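Side-chain contact in neuraminidase (Influenza A virus, PDB 4K3Y), which forms a neuraminidase-like beta propeller on a bat influenza A virus, its function probably differing from that of classical sialidases: residues Y200-G204 / K205-T209. Residues are numbered along the deposited sequence; the frame is centred on the assembly and turned at random.
Sequences YYTSG and KVKCT
Lys207 sets its CB over one face of the Tyr200 ring: CB of Lys207 stands 4.0 Å from the ring centroid, 24° off the normal and displaced toward the rim, which meets the criterion for a CH-pi contact. Tyr200 reaches this place because its CG sits between backbone N and carbonyl carbon (chi1 64°), leaning the ring toward the neighbouring strand. With CG anti to the carbonyl carbon and the chain extended beyond it, Lys207 carries CD to 3.4 Å from OH of Tyr200, and NZ of Lys207 ends 3.6 Å from CG2 of Thr202, a methyl on the same side of the sheet. On the opposite side of the sheet, Tyr201 brings CD1 to 4.3 Å from CG2 of Val206. Paired backbone bonds fix this register: Lys207 N donates to Tyr200 O at 2.8 Å and Tyr200 N to Lys207 O, and Thr202 and Lys205 close a type I' turn through Ser203 and Gly204. The hairpin forms the first two strands of a propeller blade, and the disulfide Cys199-Cys208 ties them together. The hydroxyl of Tyr201 bonds to Glu13 OE2. The chemistry therefore divides: Lys207 meets the tyrosine through its hydrocarbon, while the phenol oxygen of Tyr200 is hydrogen-bonded to Glu270 O, beyond the hairpin.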
ATOM      1  N   TYR C 200      11.874  22.594 -19.072  1.00 76.02           N
ATOM      2  CA  TYR C 200      12.489  21.329 -19.461  1.00 65.00           C
ATOM      3  C   TYR C 200      13.994  21.525 -19.576  1.00 61.34           C
ATOM      4  O   TYR C 200      14.476  22.648 -19.698  1.00 71.85           O
ATOM      5  CB  TYR C 200      11.897  20.804 -20.771  1.00 60.87           C
ATOM      6  CG  TYR C 200      12.153  21.676 -21.980  1.00 67.36           C
ATOM      7  CD1 TYR C 200      11.362  22.790 -22.248  1.00 66.38           C
ATOM      8  CD2 TYR C 200      13.172  21.369 -22.869  1.00 57.67           C
ATOM      9  CE1 TYR C 200      11.600  23.579 -23.363  1.00 66.30           C
ATOM     10  CE2 TYR C 200      13.415  22.150 -23.977  1.00 67.11           C
ATOM     11  CZ  TYR C 200      12.627  23.253 -24.218  1.00 71.41           C
ATOM     12  OH  TYR C 200      12.865  24.026 -25.322  1.00 84.50           O
ATOM     13  N   TYR C 201      14.740  20.435 -19.518  1.00 60.34           N
ATOM     14  CA  TYR C 201      16.191  20.503 -19.681  1.00 63.73           C
ATOM     15  C   TYR C 201      16.618  19.872 -21.000  1.00 69.06           C
ATOM     16  O   TYR C 201      16.160  18.776 -21.357  1.00 74.73           O
ATOM     17  CB  TYR C 201      16.897  19.774 -18.524  1.00 62.29           C
ATOM     18  CG  TYR C 201      18.402  19.701 -18.660  1.00 66.83           C
ATOM     19  CD1 TYR C 201      19.198  20.766 -18.260  1.00 73.00           C
ATOM     20  CD2 TYR C 201      19.028  18.574 -19.192  1.00 67.19           C
ATOM     21  CE1 TYR C 201      20.574  20.720 -18.381  1.00 80.50           C
ATOM     22  CE2 TYR C 201      20.412  18.517 -19.320  1.00 70.11           C
ATOM     23  CZ  TYR C 201      21.181  19.595 -18.910  1.00 83.76           C
ATOM     24  OH  TYR C 201      22.560  19.573 -19.023  1.00 79.69           O
ATOM     25  N   THR C 202      17.483  20.566 -21.729  1.00 67.28           N
ATOM     26  CA  THR C 202      18.222  19.916 -22.799  1.00 82.34           C
ATOM     27  C   THR C 202      19.435  20.753 -23.177  1.00 79.59           C
ATOM     28  O   THR C 202      19.419  21.973 -22.991  1.00 80.12           O
ATOM     29  CB  THR C 202      17.335  19.661 -24.029  1.00 87.72           C
ATOM     30  OG1 THR C 202      18.030  18.819 -24.960  1.00 93.49           O
ATOM     31  CG2 THR C 202      16.946  20.980 -24.691  1.00 81.37           C
ATOM     32  N   SER C 203      20.480  20.088 -23.679  1.00 81.97           N
ATOM     33  CA  SER C 203      21.674  20.754 -24.221  1.00 82.20           C
ATOM     34  C   SER C 203      22.346  21.705 -23.233  1.00 81.12           C
ATOM     35  O   SER C 203      22.838  22.769 -23.625  1.00 77.74           O
ATOM     36  CB  SER C 203      21.335  21.514 -25.514  1.00 88.47           C
ATOM     37  OG  SER C 203      21.054  20.631 -26.588  1.00 95.59           O
ATOM     38  N   GLY C 204      22.349  21.333 -21.956  1.00 74.84           N
ATOM     39  CA  GLY C 204      23.003  22.144 -20.947  1.00 81.18           C
ATOM     40  C   GLY C 204      22.220  23.337 -20.419  1.00 89.58           C
ATOM     41  O   GLY C 204      22.676  24.018 -19.495  1.00 90.71           O
ATOM     42  N   LYS C 205      21.051  23.609 -20.988  1.00 86.38           N
ATOM     43  CA  LYS C 205      20.226  24.705 -20.485  1.00 83.00           C
ATOM     44  C   LYS C 205      18.884  24.234 -19.919  1.00 80.69           C
ATOM     45  O   LYS C 205      18.266  23.293 -20.433  1.00 77.92           O
ATOM     46  CB  LYS C 205      19.997  25.759 -21.578  1.00 79.83           C
ATOM     47  CG  LYS C 205      21.236  26.567 -21.915  1.00 92.99           C
ATOM     48  CD  LYS C 205      21.171  27.149 -23.322  1.00103.70           C
ATOM     49  CE  LYS C 205      22.553  27.585 -23.793  1.00114.02           C
ATOM     50  NZ  LYS C 205      23.640  26.973 -22.959  1.00123.60           N
ATOM     51  N   VAL C 206      18.445  24.881 -18.845  1.00 78.28           N
ATOM     52  CA  VAL C 206      17.050  24.778 -18.450  1.00 73.41           C
ATOM     53  C   VAL C 206      16.272  25.786 -19.279  1.00 69.26           C
ATOM     54  O   VAL C 206      16.682  26.940 -19.400  1.00 60.76           O
ATOM     55  CB  VAL C 206      16.824  25.096 -16.974  1.00 67.06           C
ATOM     56  CG1 VAL C 206      15.330  25.016 -16.648  1.00 71.48           C
ATOM     57  CG2 VAL C 206      17.599  24.137 -16.106  1.00 63.09           C
ATOM     58  N   LYS C 207      15.161  25.348 -19.863  1.00 67.92           N
ATOM     59  CA  LYS C 207      14.335  26.238 -20.664  1.00 71.49           C
ATOM     60  C   LYS C 207      12.908  26.340 -20.102  1.00 78.08           C
ATOM     61  O   LYS C 207      12.269  25.321 -19.837  1.00 74.54           O
ATOM     62  CB  LYS C 207      14.364  25.790 -22.128  1.00 66.67           C
ATOM     63  CG  LYS C 207      15.770  25.709 -22.709  1.00 62.83           C
ATOM     64  CD  LYS C 207      15.714  25.534 -24.222  1.00 66.83           C
ATOM     65  CE  LYS C 207      17.053  25.121 -24.826  1.00 71.86           C
ATOM     66  NZ  LYS C 207      16.844  24.321 -26.085  1.00 80.53           N
ATOM     67  N   CYS C 208      12.424  27.565 -19.911  1.00 69.81           N
ATOM     68  CA  CYS C 208      11.126  27.770 -19.271  1.00 69.39           C
ATOM     69  C   CYS C 208      10.190  28.636 -20.109  1.00 70.60           C
ATOM     70  O   CYS C 208      10.631  29.548 -20.807  1.00 79.09           O
ATOM     71  CB  CYS C 208      11.315  28.404 -17.895  1.00 58.82           C
ATOM     72  SG  CYS C 208      12.280  27.403 -16.807  1.00 94.36           S
ATOM     73  N   THR C 209       8.896  28.347 -20.037  1.00 67.78           N
ATOM     74  CA  THR C 209       7.890  29.192 -20.674  1.00 51.40           C
ATOM     75  C   THR C 209       7.046  29.807 -19.589  1.00 54.09           C
ATOM     76  O   THR C 209       6.433  29.095 -18.803  1.00 62.31           O
ATOM     77  CB  THR C 209       6.966  28.400 -21.578  1.00 52.01           C
ATOM     78  OG1 THR C 209       7.734  27.787 -22.622  1.00 74.49           O
ATOM     79  CG2 THR C 209       5.936  29.324 -22.190  1.00 64.19           C
TER